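Local coordinates for uncharacterized protein (Leishmania infantum, PDB 4TYZ) that is uncharacterized, this piece being the C-terminal GRAM domain of a longer protein that may bind and transfer sterols, at residues C24-G29 against L44-T49; G4-R7 against D12-G15; I65-S70 against L94-A99. One frame throughout, in Å; residues are numbered along the deposited sequence. Where two conformers were deposited one is given.

Contact 1: C24-G29 against L44-T49; sequences CAWVEG and LCFQST
Trp26 sets its CB over one face of the Phe46 ring. This methylene makes a CH-pi contact there, with CB of Trp26 3.8 Å from the ring centroid of Phe46. Its nearest ring atoms are CE2 and CZ, so the methylene is offset toward the rim. The indole is part of the same contact. Trp26 CE3 comes to 3.7 Å from Phe46 CD2. The five-membered ring of Trp26 turns an edge toward the face of Phe46, with the planes at 69°. This is a T-shaped (edge-to-face) pair. Both residues start with CB toward the opposite strand, and both have CG anti to the backbone N (chi1 -177° in Trp26). Both side chains extend between the strands and overlap there.

Cys24 meets Phe46 differently. Its SG sits at the ring edge, 3.8 Å from CE1 of Phe46, in a sulfur-aromatic contact. The carbonyl O of Cys24 is also at that edge, 3.9 Å from CE1 of Phe46. Phe46 thus has a methylene over a face, and sulfur and oxygen at its rim. No hydrogen bond crosses between the segments. Apolar and aromatic contacts hold them together in the buried interior.

The short segments of the two strands run at 90° and approach to 8.0 Å. This is not pairing within a sheet but packing across the curved sheet of a GRAM domain, a member of the PH clan. Strand 31-39 lies between strands 20-28 and 43-48 in the sheet order. Trp26 also makes an edge-to-face pair with Phe55 of strand 54-58 and touches Ile88 of strand 87-91. Cys24 packs on Leu37 of strand 31-39 and on Phe93 in the loop before helix 96-107.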
loop_
_atom_site.group_PDB
_atom_site.type_symbol
_atom_site.label_atom_id
_atom_site.label_comp_id
_atom_site.label_asym_id
_atom_site.label_seq_id
_atom_site.Cartn_x
_atom_site.Cartn_y
_atom_site.Cartn_z
ATOM N N CYS A 24 6.651 4.074 1.798
ATOM C CA CYS A 24 5.845 5.034 1.046
ATOM C C CYS A 24 5.049 5.869 2.029
ATOM O O CYS A 24 5.190 5.718 3.241
ATOM C CB CYS A 24 4.905 4.345 0.047
ATOM S SG CYS A 24 3.663 3.278 0.833
ATOM N N ALA A 25 4.221 6.759 1.511
ATOM C CA ALA A 25 3.380 7.560 2.370
ATOM C C ALA A 25 1.963 7.481 1.868
ATOM O O ALA A 25 1.711 7.396 0.670
ATOM C CB ALA A 25 3.854 9.000 2.421
ATOM N N TRP A 26 1.039 7.502 2.808
ATOM C CA TRP A 26 -0.378 7.544 2.505
ATOM C C TRP A 26 -0.791 9.009 2.520
ATOM O O TRP A 26 -0.517 9.728 3.485
ATOM C CB TRP A 26 -1.134 6.713 3.539
ATOM C CG TRP A 26 -2.600 6.581 3.352
ATOM C CD1 TRP A 26 -3.338 6.921 2.255
ATOM C CD2 TRP A 26 -3.520 6.078 4.320
ATOM N NE1 TRP A 26 -4.668 6.648 2.483
ATOM C CE2 TRP A 26 -4.805 6.136 3.745
ATOM C CE3 TRP A 26 -3.380 5.586 5.624
ATOM C CZ2 TRP A 26 -5.946 5.703 4.424
ATOM C CZ3 TRP A 26 -4.516 5.163 6.301
ATOM C CH2 TRP A 26 -5.778 5.220 5.693
ATOM N N VAL A 27 -1.413 9.479 1.444
ATOM C CA VAL A 27 -1.844 10.865 1.408
ATOM C C VAL A 27 -3.350 10.907 1.263
ATOM O O VAL A 27 -3.928 10.196 0.429
ATOM C CB VAL A 27 -1.164 11.660 0.267
ATOM C CG1 VAL A 27 -1.796 13.041 0.126
ATOM C CG2 VAL A 27 0.311 11.806 0.555
ATOM N N GLU A 28 -3.982 11.723 2.094
ATOM C CA GLU A 28 -5.417 11.945 1.995
ATOM C C GLU A 28 -5.662 13.425 2.161
ATOM O O GLU A 28 -5.497 13.971 3.252
ATOM C CB GLU A 28 -6.180 11.138 3.040
ATOM C CG GLU A 28 -7.689 11.294 2.932
ATOM C CD GLU A 28 -8.412 10.609 4.068
ATOM O OE1 GLU A 28 -8.626 9.382 3.976
ATOM O OE2 GLU A 28 -8.745 11.300 5.056
ATOM N N GLY A 29 -6.041 14.067 1.065
ATOM C CA GLY A 29 -6.119 15.513 1.032
ATOM C C GLY A 29 -4.791 16.131 1.423
ATOM O O GLY A 29 -3.762 15.855 0.804
ATOM N N LEU A 44 -3.689 -5.986 0.613
ATOM C CA LEU A 44 -2.841 -4.823 0.469
ATOM C C LEU A 44 -3.023 -3.991 1.722
ATOM O O LEU A 44 -4.132 -3.556 2.018
ATOM C CB LEU A 44 -3.227 -4.024 -0.770
ATOM C CG LEU A 44 -2.394 -2.758 -0.882
ATOM C CD1 LEU A 44 -0.936 -3.141 -0.983
ATOM C CD2 LEU A 44 -2.841 -1.924 -2.076
ATOM N N CYS A 45 -1.943 -3.784 2.472
ATOM C CA CYS A 45 -2.052 -3.099 3.765
ATOM C C CYS A 45 -1.073 -1.951 3.879
ATOM O O CYS A 45 -0.018 -1.956 3.255
ATOM C CB CYS A 45 -1.790 -4.059 4.928
ATOM S SG CYS A 45 -2.741 -5.583 4.833
ATOM N N PHE A 46 -1.426 -0.987 4.714
ATOM C CA PHE A 46 -0.525 0.119 5.017
ATOM C C PHE A 46 -0.582 0.418 6.498
ATOM O O PHE A 46 -1.668 0.466 7.066
ATOM C CB PHE A 46 -0.898 1.374 4.215
ATOM C CG PHE A 46 -0.055 2.570 4.556
ATOM C CD1 PHE A 46 1.110 2.829 3.852
ATOM C CD2 PHE A 46 -0.415 3.419 5.595
ATOM C CE1 PHE A 46 1.906 3.928 4.176
ATOM C CE2 PHE A 46 0.371 4.512 5.935
ATOM C CZ PHE A 46 1.529 4.779 5.217
ATOM N N GLN A 47 0.581 0.617 7.117
ATOM C CA GLN A 47 0.656 1.112 8.493
ATOM C C GLN A 47 1.562 2.331 8.566
ATOM O O GLN A 47 2.692 2.294 8.085
ATOM C CB GLN A 47 1.172 0.018 9.440
ATOM C CG GLN A 47 1.446 0.500 10.880
ATOM C CD GLN A 47 0.198 1.004 11.572
ATOM O OE1 GLN A 47 -0.796 0.284 11.686
ATOM N NE2 GLN A 47 0.241 2.245 12.046
ATOM N N SER A 48 1.073 3.403 9.188
ATOM C CA SER A 48 1.885 4.589 9.442
ATOM C C SER A 48 3.006 4.270 10.429
ATOM O O SER A 48 2.803 3.554 11.410
ATOM C CB SER A 48 1.019 5.721 10.000
ATOM O OG SER A 48 -0.019 6.065 9.109
ATOM N N THR A 49 4.184 4.803 10.149
ATOM C CA THR A 49 5.348 4.586 10.994
ATOM C C THR A 49 5.168 5.191 12.372
ATOM O O THR A 49 5.495 4.569 13.388
ATOM C CB THR A 49 6.603 5.194 10.355
ATOM O OG1 THR A 49 6.835 4.577 9.091
ATOM C CG2 THR A 49 7.823 4.983 11.259
#

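Contact 2: G4-R7 against D12-G15; sequences GVFR and DLAG. With EDO (1,2-ethanediol), chain C.
Phe6 reaches Leu13 with the far end of its ring. From CB the chain leaves helix 2-9 with CG anti to the backbone N (chi1 -175°). This carries the ring toward the loop that follows the helix. CD2 lies 3.4 Å above the plane of the Arg7 guanidinium, toward the rim of that group. Further out, CE2 of Phe6 comes to 4.0 Å from the carbonyl O of Leu13. The last atom, CZ, meets two carbons of Leu13: it is 3.9 Å from CB and 3.9 Å from CD1. On the other branch, CE1 touches the sulfur of Cys45 on strand 43-48.

Leu13 points its CB toward the helix. Its side chain crosses that of Phe6 at about a right angle. The contact is apolar, and both residues are buried.

Arg7 works at the exposed margin of the same contact. Its chain bends at chi2 (-58°), which folds the guanidinium back beside the Phe6 ring. NH1 of Arg7 lies 3.1 Å from the carbonyl O of Leu13, which sits at the guanidinium edge, near its plane. The carbonyl O of Ala14 is more distant, 3.8 Å from NH1 of Arg7. NH2 donates a hydrogen bond to the backbone O of Glu16, just past the segment. Arg7 therefore ties the helix to the backbone of the loop.

A 1,2-ethanediol, probably from the crystallisation liquor, donates a hydrogen bond from O1 to the backbone O of Asp12, 2.7 Å away.

Phe6 also meets the rings of Phe10 and Phe38, and Leu13 packs on Trp43. The arrangement is a helix followed by a chain reversal near the N-terminus of this GRAM-family chain. Helix and returning loop cover the side of strand 43-48 that carries Cys45, with Phe6 and Leu13 packed on it.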
loop_
_atom_site.group_PDB
_atom_site.type_symbol
_atom_site.label_atom_id
_atom_site.label_comp_id
_atom_site.label_asym_id
_atom_site.label_seq_id
_atom_site.Cartn_x
_atom_site.Cartn_y
_atom_site.Cartn_z
ATOM N N GLY A 4 7.354 -7.397 12.394
ATOM C CA GLY A 4 6.758 -7.100 13.685
ATOM C C GLY A 4 5.717 -6.003 13.584
ATOM O O GLY A 4 4.670 -6.062 14.231
ATOM N N VAL A 5 5.992 -4.990 12.766
ATOM C CA VAL A 5 5.000 -3.935 12.572
ATOM C C VAL A 5 3.726 -4.537 11.988
ATOM O O VAL A 5 2.617 -4.247 12.446
ATOM C CB VAL A 5 5.520 -2.815 11.655
ATOM C CG1 VAL A 5 4.437 -1.756 11.443
ATOM C CG2 VAL A 5 6.767 -2.189 12.252
ATOM N N PHE A 6 3.886 -5.397 10.983
ATOM C CA PHE A 6 2.732 -6.024 10.360
ATOM C C PHE A 6 1.940 -6.867 11.355
ATOM O O PHE A 6 0.708 -6.792 11.392
ATOM C CB PHE A 6 3.153 -6.900 9.178
ATOM C CG PHE A 6 1.992 -7.477 8.430
ATOM C CD1 PHE A 6 1.222 -6.669 7.617
ATOM C CD2 PHE A 6 1.653 -8.812 8.553
ATOM C CE1 PHE A 6 0.115 -7.185 6.929
ATOM C CE2 PHE A 6 0.566 -9.333 7.860
ATOM C CZ PHE A 6 -0.209 -8.509 7.044
ATOM N N ARG A 7 2.644 -7.671 12.144
ATOM C CA ARG A 7 1.965 -8.598 13.037
ATOM C C ARG A 7 1.282 -7.883 14.194
ATOM O O ARG A 7 0.272 -8.358 14.704
ATOM C CB ARG A 7 2.944 -9.643 13.574
ATOM C CG ARG A 7 3.587 -10.487 12.478
ATOM C CD ARG A 7 2.533 -11.203 11.647
ATOM N NE ARG A 7 3.147 -11.947 10.549
ATOM C CZ ARG A 7 2.483 -12.430 9.503
ATOM N NH1 ARG A 7 1.167 -12.249 9.396
ATOM N NH2 ARG A 7 3.137 -13.097 8.564
ATOM N N ASP A 12 -5.689 -9.793 12.473
ATOM C CA ASP A 12 -6.649 -10.584 11.710
ATOM C C ASP A 12 -5.965 -11.283 10.536
ATOM O O ASP A 12 -6.497 -12.257 9.995
ATOM C CB ASP A 12 -7.808 -9.709 11.208
ATOM C CG ASP A 12 -7.334 -8.457 10.489
ATOM O OD1 ASP A 12 -6.414 -7.790 11.006
ATOM O OD2 ASP A 12 -7.894 -8.125 9.423
ATOM N N LEU A 13 -4.786 -10.793 10.155
ATOM C CA LEU A 13 -4.046 -11.353 9.023
ATOM C C LEU A 13 -2.870 -12.228 9.488
ATOM O O LEU A 13 -1.887 -12.402 8.759
ATOM C CB LEU A 13 -3.541 -10.228 8.107
ATOM C CG LEU A 13 -4.665 -9.292 7.672
ATOM C CD1 LEU A 13 -4.099 -8.219 6.713
ATOM C CD2 LEU A 13 -5.779 -10.072 6.974
ATOM N N ALA A 14 -2.995 -12.790 10.691
ATOM C CA ALA A 14 -1.912 -13.573 11.293
ATOM C C ALA A 14 -1.547 -14.835 10.507
ATOM O O ALA A 14 -0.460 -15.389 10.691
ATOM C CB ALA A 14 -2.266 -13.941 12.741
ATOM N N GLY A 15 -2.443 -15.284 9.633
ATOM C CA GLY A 15 -2.133 -16.420 8.779
ATOM C C GLY A 15 -1.575 -16.046 7.420
ATOM O O GLY A 15 -1.207 -16.918 6.625
HETATM C C1 EDO C . -9.141 -14.463 10.951
HETATM O O1 EDO C . -7.705 -14.446 10.883
HETATM C C2 EDO C . -9.573 -14.711 12.393
HETATM O O2 EDO C . -9.123 -13.611 13.196
#

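Contact 3: I65-S70 against L94-A99; sequences IIKSKS and LQRDQA
Lys67 lays its aliphatic chain over the guanidinium of Arg96. Its CG sits over the centre of the flat group, 3.4 Å from CZ of Arg96. CD of Lys67 lies over the same group, 3.7 Å from NH2 of Arg96. The lysine chain then bends at chi3 (-73°) and carries NZ away to Asp97. There NZ forms a salt bridge with OD1 of Asp97, 3.0 Å long. It meets the oxygen from above the carboxylate plane, 52° out of it. The two like charges stay apart, with Lys67 NZ 5.5 Å from Arg96 NH2.

At its edge, the same guanidinium donates through NH1 of Arg96 to the backbone O of Ser68 at 2.9 Å. The N-H...O angle is 163°. The bond lies in the guanidinium plane and uses a lone pair in the carbonyl plane.

In the PH-like fold of GRAM domains a C-terminal helix packs against the strongly bent beta-sheet and covers one end of it. Here the first turn of helix 96-107 meets Lys67 and Ser68. Gln95 is at the N-cap position, just before Arg96 and Asp97.

Two waters extend the contact. One accepts from Lys67 NZ and donates to the backbone O of Asp97. The other accepts from Arg96 NH2 and donates to Ser68 O, 3.1 Å away. NH1 of Arg96 has a further hydrogen bond to the backbone O of Ala77. This grips the guanidinium and helps fix its plane against Lys67. Ser68 is itself held by Glu79, whose OE2 bonds its OG, and by backbone pairing with Ala77. The Arg96 side chain also touches Ile78 of strand 78-82, and Lys67 touches Tyr100 one turn along the helix.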
loop_
_atom_site.group_PDB
_atom_site.type_symbol
_atom_site.label_atom_id
_atom_site.label_comp_id
_atom_site.label_asym_id
_atom_site.label_seq_id
_atom_site.Cartn_x
_atom_site.Cartn_y
_atom_site.Cartn_z
ATOM N N ILE A 65 -5.545 -0.209 -10.316
ATOM C CA ILE A 65 -4.308 0.271 -9.706
ATOM C C ILE A 65 -3.567 1.036 -10.789
ATOM O O ILE A 65 -3.271 0.479 -11.850
ATOM C CB ILE A 65 -3.437 -0.875 -9.161
ATOM C CG1 ILE A 65 -4.227 -1.708 -8.153
ATOM C CG2 ILE A 65 -2.150 -0.331 -8.528
ATOM C CD1 ILE A 65 -3.447 -2.877 -7.559
ATOM N N ILE A 66 -3.290 2.313 -10.531
ATOM C CA ILE A 66 -2.682 3.201 -11.524
ATOM C C ILE A 66 -1.308 3.672 -11.068
ATOM O O ILE A 66 -1.145 4.071 -9.912
ATOM C CB ILE A 66 -3.569 4.426 -11.771
ATOM C CG1 ILE A 66 -4.920 3.981 -12.347
ATOM C CG2 ILE A 66 -2.877 5.422 -12.675
ATOM C CD1 ILE A 66 -5.906 5.117 -12.511
ATOM N N LYS A 67 -0.322 3.600 -11.959
ATOM C CA LYS A 67 1.008 4.125 -11.680
ATOM C C LYS A 67 0.998 5.575 -12.141
ATOM O O LYS A 67 1.206 5.859 -13.321
ATOM C CB LYS A 67 2.094 3.304 -12.390
ATOM C CG LYS A 67 3.477 3.468 -11.783
ATOM C CD LYS A 67 4.593 3.049 -12.722
ATOM C CE LYS A 67 4.698 1.539 -12.887
ATOM N NZ LYS A 67 5.960 1.186 -13.638
ATOM N N SER A 68 0.727 6.485 -11.206
ATOM C CA SER A 68 0.390 7.873 -11.526
ATOM C C SER A 68 1.411 8.572 -12.411
ATOM O O SER A 68 2.618 8.482 -12.189
ATOM C CB SER A 68 0.216 8.690 -10.239
ATOM O OG SER A 68 -0.615 8.019 -9.307
ATOM N N LYS A 69 0.914 9.272 -13.425
ATOM C CA LYS A 69 1.772 10.093 -14.257
ATOM C C LYS A 69 2.395 11.219 -13.454
ATOM O O LYS A 69 1.791 11.756 -12.527
ATOM C CB LYS A 69 0.989 10.666 -15.434
ATOM C CG LYS A 69 0.465 9.612 -16.374
ATOM C CD LYS A 69 -0.376 10.242 -17.459
ATOM C CE LYS A 69 -0.175 9.522 -18.770
ATOM N NZ LYS A 69 1.231 9.654 -19.265
ATOM N N SER A 70 3.612 11.571 -13.824
ATOM C CA SER A 70 4.360 12.578 -13.103
ATOM C C SER A 70 5.452 13.146 -13.970
ATOM O O SER A 70 6.127 12.411 -14.684
ATOM C CB SER A 70 4.968 11.982 -11.836
ATOM O OG SER A 70 5.886 12.884 -11.251
ATOM N N LEU A 94 10.165 4.817 -2.585
ATOM C CA LEU A 94 11.575 4.717 -2.946
ATOM C C LEU A 94 11.765 3.749 -4.111
ATOM O O LEU A 94 12.678 3.906 -4.925
ATOM C CB LEU A 94 12.407 4.260 -1.751
ATOM C CG LEU A 94 12.335 5.161 -0.519
ATOM C CD1 LEU A 94 13.207 4.596 0.594
ATOM C CD2 LEU A 94 12.743 6.586 -0.871
ATOM N N GLN A 95 10.886 2.751 -4.183
ATOM C CA GLN A 95 10.960 1.732 -5.224
ATOM C C GLN A 95 9.591 1.530 -5.860
ATOM O O GLN A 95 8.997 0.462 -5.745
ATOM C CB GLN A 95 11.472 0.403 -4.652
ATOM C CG GLN A 95 12.820 0.500 -3.943
ATOM C CD GLN A 95 13.976 0.762 -4.892
ATOM O OE1 GLN A 95 15.061 1.165 -4.467
ATOM N NE2 GLN A 95 13.755 0.524 -6.179
ATOM N N ARG A 96 9.089 2.567 -6.526
ATOM C CA ARG A 96 7.713 2.512 -7.022
ATOM C C ARG A 96 7.490 1.431 -8.071
ATOM O O ARG A 96 6.479 0.739 -8.039
ATOM C CB ARG A 96 7.271 3.847 -7.607
ATOM C CG ARG A 96 5.786 3.800 -7.947
ATOM C CD ARG A 96 5.280 5.083 -8.514
ATOM N NE ARG A 96 5.918 5.385 -9.792
ATOM C CZ ARG A 96 5.358 6.133 -10.734
ATOM N NH1 ARG A 96 4.155 6.658 -10.540
ATOM N NH2 ARG A 96 6.008 6.367 -11.868
ATOM N N ASP A 97 8.422 1.303 -9.005
ATOM C CA ASP A 97 8.282 0.289 -10.048
ATOM C C ASP A 97 8.201 -1.103 -9.432
ATOM O O ASP A 97 7.355 -1.912 -9.814
ATOM C CB ASP A 97 9.444 0.368 -11.040
ATOM C CG ASP A 97 9.360 1.584 -11.932
ATOM O OD1 ASP A 97 8.256 2.155 -12.052
ATOM O OD2 ASP A 97 10.396 1.958 -12.520
ATOM N N GLN A 98 9.076 -1.372 -8.471
ATOM C CA GLN A 98 9.080 -2.666 -7.800
ATOM C C GLN A 98 7.788 -2.865 -7.020
ATOM O O GLN A 98 7.221 -3.957 -7.032
ATOM C CB GLN A 98 10.280 -2.801 -6.861
ATOM C CG GLN A 98 11.617 -2.995 -7.554
ATOM C CD GLN A 98 12.767 -3.028 -6.563
ATOM O OE1 GLN A 98 12.555 -2.984 -5.348
ATOM N NE2 GLN A 98 13.992 -3.104 -7.075
ATOM N N ALA A 99 7.327 -1.811 -6.346
ATOM C CA ALA A 99 6.081 -1.885 -5.574
ATOM C C ALA A 99 4.917 -2.184 -6.501
ATOM O O ALA A 99 4.074 -3.035 -6.211
ATOM C CB ALA A 99 5.822 -0.581 -4.808
HETATM O O HOH W 1 6.489 -1.478 -12.545
HETATM O O HOH W 2 4.814 7.521 -14.084
#

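Overall arrangement
The three contacts follow one another along the chain, all within the GRAM domain. Contact 1 lies near the middle, its centre about 6 Å from that of the chain. Contacts 2 and 3 lie on opposite sides of the chain centre, with their own centres about 25 Å apart. Contact 2 touches contact 1 directly: SG of Cys45 is 3.5 Å from CD1 of Leu13, and CG of Gln47 is 3.8 Å from CG1 of Val5. Strand 43-48 thus joins the N-terminal helix to the core. Contact 3 reaches the same sheet as contact 1 without touching it; their nearest atoms are about 6 Å apart.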